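Local coordinates for replicative DNA helicase (Helicobacter pylori, PDB 3GXV), which probably unwinds duplex DNA at the replication fork as an ATP-driven hexameric helicase, whose N-terminal domain forms this model and takes part in helicase-primase interactions, at residues E29-V34 with A96-I101; I16-I21 with G46-I51; F40-N45 with E79-A84; A52-E57 with R68-K73. One frame throughout, in Å; residues are numbered along the deposited sequence.

Contact 1: residues E29-V34 with A96-I101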
loop_
_atom_site.group_PDB
_atom_site.type_symbol
_atom_site.label_atom_id
_atom_site.label_comp_id
_atom_site.label_asym_id
_atom_site.label_seq_id
_atom_site.Cartn_x
_atom_site.Cartn_y
_atom_site.Cartn_z
ATOM N N GLU B 29 -9.875 -7.293 -1.650
ATOM C CA GLU B 29 -11.264 -7.509 -1.249
ATOM C C GLU B 29 -11.865 -8.629 -2.093
ATOM O O GLU B 29 -12.535 -9.530 -1.580
ATOM C CB GLU B 29 -12.054 -6.213 -1.439
ATOM C CG GLU B 29 -11.394 -5.027 -0.748
ATOM C CD GLU B 29 -11.863 -3.685 -1.272
ATOM O OE1 GLU B 29 -11.274 -2.658 -0.869
ATOM O OE2 GLU B 29 -12.817 -3.657 -2.082
ATOM N N GLU B 30 -11.599 -8.568 -3.392
ATOM C CA GLU B 30 -12.105 -9.560 -4.319
ATOM C C GLU B 30 -11.491 -10.932 -4.024
ATOM O O GLU B 30 -12.204 -11.930 -3.891
ATOM C CB GLU B 30 -11.793 -9.120 -5.751
ATOM C CG GLU B 30 -12.430 -7.775 -6.143
ATOM C CD GLU B 30 -11.523 -6.571 -5.906
ATOM O OE1 GLU B 30 -10.497 -6.452 -6.607
ATOM O OE2 GLU B 30 -11.835 -5.739 -5.026
ATOM N N VAL B 31 -10.166 -10.970 -3.908
ATOM C CA VAL B 31 -9.442 -12.201 -3.621
ATOM C C VAL B 31 -9.906 -12.848 -2.319
ATOM O O VAL B 31 -10.053 -14.067 -2.254
ATOM C CB VAL B 31 -7.928 -11.929 -3.532
ATOM C CG1 VAL B 31 -7.175 -13.210 -3.154
ATOM C CG2 VAL B 31 -7.431 -11.389 -4.870
ATOM N N HIS B 32 -10.140 -12.024 -1.296
ATOM C CA HIS B 32 -10.575 -12.496 0.025
ATOM C C HIS B 32 -12.013 -13.018 -0.004
ATOM O O HIS B 32 -12.436 -13.747 0.896
ATOM C CB HIS B 32 -10.467 -11.357 1.048
ATOM C CG HIS B 32 -10.657 -11.791 2.471
ATOM N ND1 HIS B 32 -10.900 -10.890 3.489
ATOM C CD2 HIS B 32 -10.614 -13.008 3.049
ATOM C CE1 HIS B 32 -10.998 -11.545 4.635
ATOM N NE2 HIS B 32 -10.828 -12.829 4.398
ATOM N N SER B 33 -12.762 -12.640 -1.035
ATOM C CA SER B 33 -14.147 -13.081 -1.160
ATOM C C SER B 33 -14.184 -14.532 -1.616
ATOM O O SER B 33 -15.258 -15.121 -1.772
ATOM C CB SER B 33 -14.896 -12.208 -2.165
ATOM O OG SER B 33 -16.267 -12.543 -2.199
ATOM N N VAL B 34 -12.997 -15.099 -1.829
ATOM C CA VAL B 34 -12.858 -16.480 -2.272
ATOM C C VAL B 34 -11.713 -17.200 -1.553
ATOM O O VAL B 34 -11.663 -18.421 -1.541
ATOM C CB VAL B 34 -12.628 -16.537 -3.817
ATOM C CG1 VAL B 34 -12.119 -17.921 -4.248
ATOM C CG2 VAL B 34 -13.940 -16.221 -4.547
ATOM N N ALA B 96 -8.978 -16.378 -12.591
ATOM C CA ALA B 96 -8.807 -17.824 -12.741
ATOM C C ALA B 96 -7.843 -18.378 -11.698
ATOM O O ALA B 96 -8.130 -19.398 -11.060
ATOM C CB ALA B 96 -8.309 -18.149 -14.127
ATOM N N TYR B 97 -6.705 -17.704 -11.540
ATOM C CA TYR B 97 -5.684 -18.087 -10.578
ATOM C C TYR B 97 -6.292 -18.247 -9.175
ATOM O O TYR B 97 -6.105 -19.269 -8.513
ATOM C CB TYR B 97 -4.585 -17.017 -10.540
ATOM C CG TYR B 97 -3.506 -17.123 -11.600
ATOM C CD1 TYR B 97 -3.688 -17.876 -12.761
ATOM C CD2 TYR B 97 -2.281 -16.481 -11.421
ATOM C CE1 TYR B 97 -2.666 -17.992 -13.713
ATOM C CE2 TYR B 97 -1.259 -16.585 -12.360
ATOM C CZ TYR B 97 -1.454 -17.343 -13.498
ATOM O OH TYR B 97 -0.424 -17.463 -14.396
ATOM N N VAL B 98 -7.014 -17.227 -8.726
ATOM C CA VAL B 98 -7.641 -17.257 -7.415
ATOM C C VAL B 98 -8.551 -18.464 -7.264
ATOM O O VAL B 98 -8.511 -19.133 -6.236
ATOM C CB VAL B 98 -8.429 -15.961 -7.161
ATOM C CG1 VAL B 98 -9.200 -16.049 -5.861
ATOM C CG2 VAL B 98 -7.467 -14.803 -7.094
ATOM N N GLU B 99 -9.363 -18.741 -8.287
ATOM C CA GLU B 99 -10.266 -19.891 -8.275
ATOM C C GLU B 99 -9.461 -21.190 -8.373
ATOM O O GLU B 99 -9.920 -22.252 -7.939
ATOM C CB GLU B 99 -11.261 -19.839 -9.442
ATOM C CG GLU B 99 -12.272 -20.986 -9.403
ATOM C CD GLU B 99 -13.028 -21.198 -10.711
ATOM O OE1 GLU B 99 -13.885 -22.109 -10.753
ATOM O OE2 GLU B 99 -12.767 -20.471 -11.692
ATOM N N GLU B 100 -8.271 -21.111 -8.960
ATOM C CA GLU B 100 -7.422 -22.286 -9.082
ATOM C C GLU B 100 -6.857 -22.571 -7.697
ATOM O O GLU B 100 -6.821 -23.720 -7.240
ATOM C CB GLU B 100 -6.284 -22.030 -10.077
ATOM C CG GLU B 100 -5.510 -23.286 -10.439
ATOM C CD GLU B 100 -4.539 -23.079 -11.586
ATOM O OE1 GLU B 100 -4.870 -22.335 -12.535
ATOM O OE2 GLU B 100 -3.448 -23.680 -11.541
ATOM N N ILE B 101 -6.418 -21.510 -7.028
ATOM C CA ILE B 101 -5.863 -21.626 -5.683
ATOM C C ILE B 101 -6.905 -22.213 -4.737
ATOM O O ILE B 101 -6.595 -23.059 -3.902
ATOM C CB ILE B 101 -5.406 -20.244 -5.172
ATOM C CG1 ILE B 101 -4.093 -19.864 -5.862
ATOM C CG2 ILE B 101 -5.248 -20.256 -3.647
ATOM C CD1 ILE B 101 -3.665 -18.434 -5.641
#
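Val31, Val34 and Val98 share one rotamer, with CG1 opposite the backbone N and CG2 tucked beside it (chi1 174° at Val98), and this sends the two methyls of Val98 to different partners. Its CG1 goes to Val34, sitting 3.8 Å from Val34 CG1, while its CG2 takes Val31 and lies 4.1 Å from Val31 CG2. The whole contact is therefore one forked side chain pointing from helix 95-119 at two valines, and no hydrogen bond crosses between the segments. Val34 faces Val98 from just beyond the helix: Val34 N still bonds to Val31 O at 3.1 Å, but its phi of -139° has left the helical range. Val31 and Val98 are buried, whereas Val34 closes the outer side near the surface. Val31 also uses its other branch, with CG1 3.8 Å from Phe49 CE1. Leu35, next in the chain, is touched by the side chains of Val98 and Ile101. In the all-helical DnaB N-terminal domain, the contact thus sets the end of short helix 27-32 against the early turns of helix 95-119, with helix 43-57 behind Val31 and helix 3-23 receiving Tyr97 and Ile101.

Contact 2: residues I16-I21 with G46-I51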
loop_
_atom_site.group_PDB
_atom_site.type_symbol
_atom_site.label_atom_id
_atom_site.label_comp_id
_atom_site.label_asym_id
_atom_site.label_seq_id
_atom_site.Cartn_x
_atom_site.Cartn_y
_atom_site.Cartn_z
ATOM N N ILE B 16 2.070 -14.777 -7.796
ATOM C CA ILE B 16 1.604 -13.831 -8.795
ATOM C C ILE B 16 0.331 -13.136 -8.317
ATOM O O ILE B 16 0.113 -11.975 -8.598
ATOM C CB ILE B 16 1.335 -14.521 -10.142
ATOM C CG1 ILE B 16 2.638 -15.109 -10.697
ATOM C CG2 ILE B 16 0.733 -13.511 -11.112
ATOM C CD1 ILE B 16 2.461 -15.992 -11.936
ATOM N N VAL B 17 -0.494 -13.864 -7.577
ATOM C CA VAL B 17 -1.736 -13.324 -7.053
ATOM C C VAL B 17 -1.453 -12.312 -5.953
ATOM O O VAL B 17 -2.076 -11.249 -5.911
ATOM C CB VAL B 17 -2.622 -14.446 -6.489
ATOM C CG1 VAL B 17 -3.872 -13.861 -5.837
ATOM C CG2 VAL B 17 -3.023 -15.386 -7.606
ATOM N N LEU B 18 -0.510 -12.660 -5.070
ATOM C CA LEU B 18 -0.118 -11.812 -3.942
ATOM C C LEU B 18 0.642 -10.594 -4.466
ATOM O O LEU B 18 0.514 -9.489 -3.937
ATOM C CB LEU B 18 0.764 -12.595 -2.952
ATOM C CG LEU B 18 0.167 -13.733 -2.099
ATOM C CD1 LEU B 18 1.269 -14.360 -1.247
ATOM C CD2 LEU B 18 -0.930 -13.203 -1.199
ATOM N N SER B 19 1.446 -10.817 -5.500
ATOM C CA SER B 19 2.199 -9.744 -6.129
ATOM C C SER B 19 1.201 -8.797 -6.779
ATOM O O SER B 19 1.420 -7.591 -6.799
ATOM C CB SER B 19 3.142 -10.293 -7.199
ATOM O OG SER B 19 3.626 -9.239 -8.012
ATOM N N GLY B 20 0.111 -9.353 -7.304
ATOM C CA GLY B 20 -0.916 -8.533 -7.933
ATOM C C GLY B 20 -1.624 -7.636 -6.926
ATOM O O GLY B 20 -1.958 -6.490 -7.223
ATOM N N ILE B 21 -1.852 -8.169 -5.731
ATOM C CA ILE B 21 -2.507 -7.432 -4.648
ATOM C C ILE B 21 -1.634 -6.261 -4.194
ATOM O O ILE B 21 -2.147 -5.214 -3.778
ATOM C CB ILE B 21 -2.774 -8.357 -3.436
ATOM C CG1 ILE B 21 -3.849 -9.381 -3.802
ATOM C CG2 ILE B 21 -3.168 -7.533 -2.202
ATOM C CD1 ILE B 21 -4.216 -10.306 -2.668
ATOM N N GLY B 46 0.309 -17.806 2.696
ATOM C CA GLY B 46 -0.904 -17.598 3.463
ATOM C C GLY B 46 -0.595 -16.585 4.556
ATOM O O GLY B 46 -1.369 -15.658 4.808
ATOM N N LEU B 47 0.547 -16.755 5.214
ATOM C CA LEU B 47 0.952 -15.841 6.275
ATOM C C LEU B 47 0.991 -14.417 5.711
ATOM O O LEU B 47 0.565 -13.457 6.376
ATOM C CB LEU B 47 2.327 -16.244 6.833
ATOM C CG LEU B 47 2.946 -15.429 7.984
ATOM C CD1 LEU B 47 1.867 -14.995 8.968
ATOM C CD2 LEU B 47 4.014 -16.270 8.694
ATOM N N PHE B 48 1.505 -14.296 4.485
ATOM C CA PHE B 48 1.587 -13.011 3.795
ATOM C C PHE B 48 0.166 -12.481 3.588
ATOM O O PHE B 48 -0.128 -11.344 3.944
ATOM C CB PHE B 48 2.261 -13.172 2.431
ATOM C CG PHE B 48 2.527 -11.872 1.725
ATOM C CD1 PHE B 48 3.720 -11.200 1.922
ATOM C CD2 PHE B 48 1.593 -11.332 0.842
ATOM C CE1 PHE B 48 3.983 -10.002 1.249
ATOM C CE2 PHE B 48 1.845 -10.140 0.166
ATOM C CZ PHE B 48 3.044 -9.475 0.367
ATOM N N PHE B 49 -0.707 -13.309 3.018
ATOM C CA PHE B 49 -2.096 -12.910 2.788
ATOM C C PHE B 49 -2.725 -12.399 4.091
ATOM O O PHE B 49 -3.531 -11.467 4.099
ATOM C CB PHE B 49 -2.911 -14.098 2.257
ATOM C CG PHE B 49 -4.259 -13.712 1.699
ATOM C CD1 PHE B 49 -4.356 -12.761 0.680
ATOM C CD2 PHE B 49 -5.429 -14.261 2.218
ATOM C CE1 PHE B 49 -5.594 -12.366 0.193
ATOM C CE2 PHE B 49 -6.680 -13.869 1.732
ATOM C CZ PHE B 49 -6.759 -12.922 0.726
ATOM N N GLU B 50 -2.333 -13.027 5.191
ATOM C CA GLU B 50 -2.835 -12.706 6.515
ATOM C C GLU B 50 -2.431 -11.296 6.929
ATOM O O GLU B 50 -3.275 -10.482 7.309
ATOM C CB GLU B 50 -2.268 -13.723 7.499
ATOM C CG GLU B 50 -3.007 -13.911 8.814
ATOM C CD GLU B 50 -2.273 -14.906 9.698
ATOM O OE1 GLU B 50 -1.266 -14.508 10.322
ATOM O OE2 GLU B 50 -2.674 -16.092 9.740
ATOM N N ILE B 51 -1.132 -11.010 6.857
ATOM C CA ILE B 51 -0.630 -9.693 7.228
ATOM C C ILE B 51 -1.242 -8.630 6.321
ATOM O O ILE B 51 -1.508 -7.506 6.757
ATOM C CB ILE B 51 0.911 -9.629 7.132
ATOM C CG1 ILE B 51 1.544 -10.583 8.154
ATOM C CG2 ILE B 51 1.383 -8.208 7.393
ATOM C CD1 ILE B 51 3.019 -10.900 7.885
#
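Leu18 drives its forked end between Phe48 and Phe49, two consecutive aromatics on the facing helix. One methyl, Leu18 CD1, lies 3.7 Å from Phe48 CD2. The other, Leu18 CD2, is equally close to that ring atom and also reaches Phe49 CD1 at 3.9 Å. Leu18 and Phe48 run alongside each other in opposing directions, while the Phe49 side chain lies roughly square to Leu18. One turn on, Ile21 finishes the layer by bringing CD1 in at the rim of the Phe49 ring, in the ring plane, 3.8 Å from CE1 of Phe49. Both phenylalanines have CG opposite the backbone N, but their rings are turned differently about CB-CG (chi2 90° at Phe48, 56° at Phe49). All four side chains are buried, and the contact is purely apolar. Behind them, the two helix segments run nearly parallel, 18° apart, with axes 10.9 Å from each other at closest. That spacing is bridged by the leucine, isoleucine and phenylalanine side chains. Further out, Ser19 OG, on the far side of its helix, hydrogen-bonds to Ala88 O, and the Phe40 ring meets that of Phe49. Around this centre of the domain, helix 27-32 packs on Ile21 through Ile28 and Val31, and Ile28 also touches Phe49; helix 79-87 brings Ile85 to Leu18 and Phe48, and helix 95-119 takes Val17.

Contact 3: residues F40-N45 with E79-A84; sequences FYYPPN and EEDLVA
Asn45 OD1 and Asp81 O are joined by a water, which hydrogen-bonds to Asn45 OD1 at 2.7 Å and to Asp81 O at 3.0 Å. It links a side-chain amide on one helix to a backbone carbonyl on the other, beside the place where the Tyr42 and Asp81 side chains meet directly. There the phenol of Tyr42 appears to donate to the Asp81 carboxylate, with Tyr42 OH modelled 2.6 Å from Asp81 OD1. The exact place of that oxygen is doubtful, so the length deserves little weight. Ring and carboxylate planes stand 60° apart, and the carboxylate lies by the ring's edge. Tyr42 reaches across because its CG is opposite the backbone N (chi1 -171°), and Pro44 backs the ring with CD 3.4 Å above the plane, over its centre. Pro44 also lends its own ring to Asp81, with CG 4.0 Å from OD2 of Asp81. Tyr42 is the N-cap of helix 43-57, and its carbonyl receives the N-H of Asn45. Glu14 of helix 3-23 binds the N-H groups of Tyr41 and Tyr42 and also ND2 of Asn45, which is consistent with OD1 being the end turned to the water. Chemically this is a small polar seam near the surface: the direct phenol-carboxylate bond is uncertain in detail and the water bridge is the sounder link, although that water, with more acceptors in reach than protons to give, probably shares them, Asp81 O among them.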
loop_
_atom_site.group_PDB
_atom_site.type_symbol
_atom_site.label_atom_id
_atom_site.label_comp_id
_atom_site.label_asym_id
_atom_site.label_seq_id
_atom_site.Cartn_x
_atom_site.Cartn_y
_atom_site.Cartn_z
ATOM N N PHE B 40 -3.946 -21.250 1.175
ATOM C CA PHE B 40 -2.711 -21.216 0.388
ATOM C C PHE B 40 -1.901 -22.474 0.627
ATOM O O PHE B 40 -1.800 -22.941 1.748
ATOM C CB PHE B 40 -1.870 -19.988 0.729
ATOM C CG PHE B 40 -2.395 -18.718 0.131
ATOM C CD1 PHE B 40 -3.481 -18.055 0.704
ATOM C CD2 PHE B 40 -1.855 -18.218 -1.044
ATOM C CE1 PHE B 40 -4.012 -16.922 0.108
ATOM C CE2 PHE B 40 -2.391 -17.074 -1.648
ATOM C CZ PHE B 40 -3.471 -16.433 -1.065
ATOM N N TYR B 41 -1.334 -23.003 -0.452
ATOM C CA TYR B 41 -0.533 -24.225 -0.450
ATOM C C TYR B 41 0.809 -24.027 0.259
ATOM O O TYR B 41 1.180 -24.808 1.139
ATOM C CB TYR B 41 -0.353 -24.669 -1.902
ATOM C CG TYR B 41 0.729 -25.691 -2.174
ATOM C CD1 TYR B 41 0.766 -26.917 -1.506
ATOM C CD2 TYR B 41 1.702 -25.436 -3.130
ATOM C CE1 TYR B 41 1.769 -27.858 -1.790
ATOM C CE2 TYR B 41 2.685 -26.360 -3.425
ATOM C CZ TYR B 41 2.717 -27.558 -2.753
ATOM O OH TYR B 41 3.727 -28.434 -3.036
ATOM N N TYR B 42 1.540 -22.990 -0.131
ATOM C CA TYR B 42 2.814 -22.683 0.510
ATOM C C TYR B 42 2.437 -21.794 1.702
ATOM O O TYR B 42 2.007 -20.663 1.524
ATOM C CB TYR B 42 3.712 -21.915 -0.452
ATOM C CG TYR B 42 5.111 -21.737 0.054
ATOM C CD1 TYR B 42 5.847 -22.832 0.501
ATOM C CD2 TYR B 42 5.711 -20.481 0.086
ATOM C CE1 TYR B 42 7.140 -22.682 0.962
ATOM C CE2 TYR B 42 7.004 -20.322 0.545
ATOM C CZ TYR B 42 7.716 -21.428 0.980
ATOM O OH TYR B 42 9.016 -21.301 1.410
ATOM N N PRO B 43 2.587 -22.306 2.928
ATOM C CA PRO B 43 2.250 -21.570 4.153
ATOM C C PRO B 43 2.714 -20.118 4.249
ATOM O O PRO B 43 1.971 -19.258 4.706
ATOM C CB PRO B 43 2.847 -22.444 5.255
ATOM C CG PRO B 43 2.745 -23.810 4.675
ATOM C CD PRO B 43 3.216 -23.592 3.261
ATOM N N PRO B 44 3.958 -19.832 3.843
ATOM C CA PRO B 44 4.427 -18.440 3.925
ATOM C C PRO B 44 3.588 -17.458 3.090
ATOM O O PRO B 44 3.557 -16.252 3.377
ATOM C CB PRO B 44 5.870 -18.541 3.444
ATOM C CG PRO B 44 6.275 -19.904 3.959
ATOM C CD PRO B 44 5.082 -20.749 3.571
ATOM N N ASN B 45 2.928 -17.972 2.054
ATOM C CA ASN B 45 2.092 -17.139 1.197
ATOM C C ASN B 45 0.790 -16.837 1.920
ATOM O O ASN B 45 0.220 -15.764 1.761
ATOM C CB ASN B 45 1.790 -17.841 -0.129
ATOM C CG ASN B 45 3.013 -17.949 -1.035
ATOM O OD1 ASN B 45 4.009 -17.247 -0.849
ATOM N ND2 ASN B 45 2.933 -18.821 -2.029
ATOM N N GLU B 79 13.281 -14.151 4.109
ATOM C CA GLU B 79 13.545 -13.206 3.032
ATOM C C GLU B 79 13.401 -13.757 1.626
ATOM O O GLU B 79 12.923 -13.055 0.730
ATOM C CB GLU B 79 14.939 -12.594 3.188
ATOM C CG GLU B 79 14.977 -11.348 4.052
ATOM C CD GLU B 79 14.163 -10.205 3.469
ATOM O OE1 GLU B 79 14.427 -9.809 2.314
ATOM O OE2 GLU B 79 13.262 -9.695 4.170
ATOM N N GLU B 80 13.811 -15.000 1.410
ATOM C CA GLU B 80 13.703 -15.560 0.071
ATOM C C GLU B 80 12.251 -15.698 -0.372
ATOM O O GLU B 80 11.947 -15.583 -1.560
ATOM C CB GLU B 80 14.408 -16.916 -0.011
ATOM C CG GLU B 80 13.988 -17.937 1.038
ATOM C CD GLU B 80 14.934 -17.982 2.233
ATOM O OE1 GLU B 80 14.822 -18.937 3.031
ATOM O OE2 GLU B 80 15.783 -17.068 2.380
ATOM N N ASP B 81 11.359 -15.930 0.587
ATOM C CA ASP B 81 9.937 -16.093 0.292
ATOM C C ASP B 81 9.267 -14.760 -0.014
ATOM O O ASP B 81 8.247 -14.712 -0.705
ATOM C CB ASP B 81 9.222 -16.779 1.464
ATOM C CG ASP B 81 9.526 -18.265 1.539
ATOM O OD1 ASP B 81 9.427 -18.938 0.500
ATOM O OD2 ASP B 81 9.859 -18.767 2.628
ATOM N N LEU B 82 9.855 -13.691 0.518
ATOM C CA LEU B 82 9.352 -12.342 0.312
ATOM C C LEU B 82 9.739 -11.889 -1.087
ATOM O O LEU B 82 8.878 -11.529 -1.889
ATOM C CB LEU B 82 9.945 -11.384 1.357
ATOM C CG LEU B 82 9.472 -11.480 2.815
ATOM C CD1 LEU B 82 10.308 -10.562 3.690
ATOM C CD2 LEU B 82 8.005 -11.097 2.915
ATOM N N VAL B 83 11.036 -11.923 -1.385
ATOM C CA VAL B 83 11.527 -11.507 -2.695
ATOM C C VAL B 83 10.844 -12.324 -3.783
ATOM O O VAL B 83 10.709 -11.871 -4.924
ATOM C CB VAL B 83 13.055 -11.694 -2.814
ATOM C CG1 VAL B 83 13.743 -11.081 -1.616
ATOM C CG2 VAL B 83 13.393 -13.157 -2.918
ATOM N N ALA B 84 10.415 -13.532 -3.421
ATOM C CA ALA B 84 9.729 -14.408 -4.363
ATOM C C ALA B 84 8.399 -13.759 -4.717
ATOM O O ALA B 84 8.029 -13.640 -5.889
ATOM C CB ALA B 84 9.489 -15.779 -3.730
HETATM O O HOH W 1 6.750 -17.280 -0.672
#

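Contact 4: residues A52-E57 with R68-K73; sequences ALKLHE and RQKMPK
Lys70 meets Lys54 and Leu55 in the all-helical DnaB N-terminal domain, where the chain returns after helix 64-69 to residues 52-57 of helix 43-57. Arg68 comes first; it forms a salt bridge with Glu64 and packs on Leu82 and Phe86 of helix 79-87. Next to it, Gln69 hydrogen-bonds to Gln11 of the second subunit, which puts this edge of the contact at the dimer interface. Lys70 is the first residue to leave helical geometry, and its aliphatic chain does the touching. CB and CG run past Leu55 in the opposite sense, each of them 3.9 Å from Leu55 CD2. Ile51 CG2 comes within 3.6 Å of Lys70 CB, so Leu55 and Ile51 meet the stem of the lysine from directions about at right angles. The same chain then bends at chi2 (68°) and again at chi4, bringing its tip across Lys54 at about a right angle. Met71 turns to the other side, where it reaches Leu82, and both it and Pro72 also lie against Ile51. At the outer end of the contact, Lys70 NZ lies 3.4 Å from Lys54 CE, while the two ammonium nitrogens, Lys54 NZ and Lys70 NZ, stay 4.8 Å apart.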
loop_
_atom_site.group_PDB
_atom_site.type_symbol
_atom_site.label_atom_id
_atom_site.label_comp_id
_atom_site.label_asym_id
_atom_site.label_seq_id
_atom_site.Cartn_x
_atom_site.Cartn_y
_atom_site.Cartn_z
ATOM N N ALA B 52 -1.478 -8.991 5.064
ATOM C CA ALA B 52 -2.055 -8.055 4.110
ATOM C C ALA B 52 -3.489 -7.741 4.505
ATOM O O ALA B 52 -3.891 -6.580 4.532
ATOM C CB ALA B 52 -2.002 -8.634 2.694
ATOM N N LEU B 53 -4.256 -8.785 4.816
ATOM C CA LEU B 53 -5.647 -8.616 5.231
ATOM C C LEU B 53 -5.694 -7.663 6.415
ATOM O O LEU B 53 -6.555 -6.790 6.480
ATOM C CB LEU B 53 -6.259 -9.960 5.638
ATOM C CG LEU B 53 -6.399 -11.016 4.537
ATOM C CD1 LEU B 53 -6.974 -12.300 5.143
ATOM C CD2 LEU B 53 -7.288 -10.493 3.411
ATOM N N LYS B 54 -4.761 -7.842 7.348
ATOM C CA LYS B 54 -4.683 -6.991 8.534
ATOM C C LYS B 54 -4.315 -5.546 8.173
ATOM O O LYS B 54 -4.915 -4.607 8.690
ATOM C CB LYS B 54 -3.670 -7.562 9.537
ATOM C CG LYS B 54 -3.300 -6.606 10.662
ATOM C CD LYS B 54 -2.708 -7.312 11.874
ATOM C CE LYS B 54 -1.575 -8.266 11.523
ATOM N NZ LYS B 54 -2.057 -9.495 10.828
ATOM N N LEU B 55 -3.347 -5.376 7.275
ATOM C CA LEU B 55 -2.923 -4.046 6.847
ATOM C C LEU B 55 -4.016 -3.278 6.120
ATOM O O LEU B 55 -4.064 -2.054 6.185
ATOM C CB LEU B 55 -1.704 -4.135 5.926
ATOM C CG LEU B 55 -0.343 -4.461 6.533
ATOM C CD1 LEU B 55 0.705 -4.568 5.419
ATOM C CD2 LEU B 55 0.033 -3.372 7.546
ATOM N N HIS B 56 -4.890 -3.997 5.426
ATOM C CA HIS B 56 -5.964 -3.364 4.666
ATOM C C HIS B 56 -7.150 -2.967 5.536
ATOM O O HIS B 56 -7.960 -2.122 5.147
ATOM C CB HIS B 56 -6.435 -4.304 3.554
ATOM C CG HIS B 56 -7.187 -3.615 2.459
ATOM N ND1 HIS B 56 -8.546 -3.755 2.285
ATOM C CD2 HIS B 56 -6.761 -2.796 1.469
ATOM C CE1 HIS B 56 -8.927 -3.053 1.232
ATOM N NE2 HIS B 56 -7.862 -2.461 0.719
ATOM N N GLU B 57 -7.257 -3.596 6.703
ATOM C CA GLU B 57 -8.337 -3.309 7.637
ATOM C C GLU B 57 -8.002 -2.051 8.411
ATOM O O GLU B 57 -8.865 -1.447 9.050
ATOM C CB GLU B 57 -8.521 -4.473 8.608
ATOM C CG GLU B 57 -9.500 -5.522 8.130
ATOM C CD GLU B 57 -10.896 -4.960 7.963
ATOM O OE1 GLU B 57 -11.495 -4.535 8.978
ATOM O OE2 GLU B 57 -11.390 -4.938 6.816
ATOM N N ARG B 68 6.902 -6.036 6.043
ATOM C CA ARG B 68 7.991 -6.433 6.916
ATOM C C ARG B 68 7.849 -5.816 8.300
ATOM O O ARG B 68 8.347 -6.365 9.281
ATOM C CB ARG B 68 9.325 -6.030 6.308
ATOM C CG ARG B 68 9.588 -6.614 4.932
ATOM C CD ARG B 68 11.082 -6.789 4.734
ATOM N NE ARG B 68 11.552 -6.394 3.412
ATOM C CZ ARG B 68 11.072 -6.869 2.271
ATOM N NH1 ARG B 68 10.092 -7.761 2.278
ATOM N NH2 ARG B 68 11.588 -6.463 1.117
ATOM N N GLN B 69 7.187 -4.667 8.379
ATOM C CA GLN B 69 6.981 -4.020 9.665
ATOM C C GLN B 69 5.881 -4.744 10.438
ATOM O O GLN B 69 5.968 -4.895 11.649
ATOM C CB GLN B 69 6.584 -2.548 9.481
ATOM C CG GLN B 69 7.746 -1.592 9.263
ATOM C CD GLN B 69 7.332 -0.133 9.411
ATOM O OE1 GLN B 69 6.751 0.255 10.425
ATOM N NE2 GLN B 69 7.634 0.682 8.407
ATOM N N LYS B 70 4.855 -5.205 9.729
ATOM C CA LYS B 70 3.727 -5.886 10.367
ATOM C C LYS B 70 3.901 -7.398 10.556
ATOM O O LYS B 70 2.953 -8.094 10.920
ATOM C CB LYS B 70 2.441 -5.615 9.582
ATOM C CG LYS B 70 1.183 -5.679 10.431
ATOM C CD LYS B 70 1.143 -4.522 11.431
ATOM C CE LYS B 70 0.046 -4.721 12.453
ATOM N NZ LYS B 70 0.270 -5.980 13.214
ATOM N N MET B 71 5.105 -7.907 10.308
ATOM C CA MET B 71 5.379 -9.331 10.483
ATOM C C MET B 71 5.498 -9.664 11.974
ATOM O O MET B 71 6.303 -9.071 12.689
ATOM C CB MET B 71 6.662 -9.715 9.746
ATOM C CG MET B 71 6.415 -10.503 8.463
ATOM S SD MET B 71 7.946 -11.122 7.738
ATOM C CE MET B 71 7.986 -10.198 6.237
ATOM N N PRO B 72 4.720 -10.661 12.446
ATOM C CA PRO B 72 4.654 -11.142 13.839
ATOM C C PRO B 72 5.927 -11.207 14.691
ATOM O O PRO B 72 5.856 -11.275 15.918
ATOM C CB PRO B 72 3.968 -12.508 13.704
ATOM C CG PRO B 72 4.310 -12.936 12.326
ATOM C CD PRO B 72 4.139 -11.671 11.541
ATOM N N LYS B 73 7.084 -11.179 14.046
ATOM C CA LYS B 73 8.371 -11.201 14.759
ATOM C C LYS B 73 8.527 -12.251 15.911
ATOM O O LYS B 73 9.347 -12.087 16.819
ATOM C CB LYS B 73 8.674 -9.787 15.258
ATOM C CG LYS B 73 9.977 -9.215 14.816
ATOM C CD LYS B 73 11.129 -10.205 14.969
ATOM C CE LYS B 73 12.428 -9.705 14.344
ATOM N NZ LYS B 73 12.739 -8.365 14.906
#

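From the N terminus, helix 3-23 opens contact 2, helix 27-32 opens contact 1, and the approach to helix 43-57 opens contact 3. Contact 2 closes first, at 46-51, joining helix 3-23 to helix 43-57, so its loop crosses those of contacts 1 and 3. Residues 52-57 open contact 4, which soon closes at 68-73 and ties helix 43-57 to the chain leaving helix 64-69. Contact 3 then closes at 79-84, joining the start of helix 43-57 to helix 79-87, and contact 1 at 96-101, joining helix 27-32 to helix 95-119. Contact 4 is thus nested in contact 3, and contact 3 in contact 1. Contacts 1 and 3 lie about 17 Å apart between centres, and contact 2 touches both.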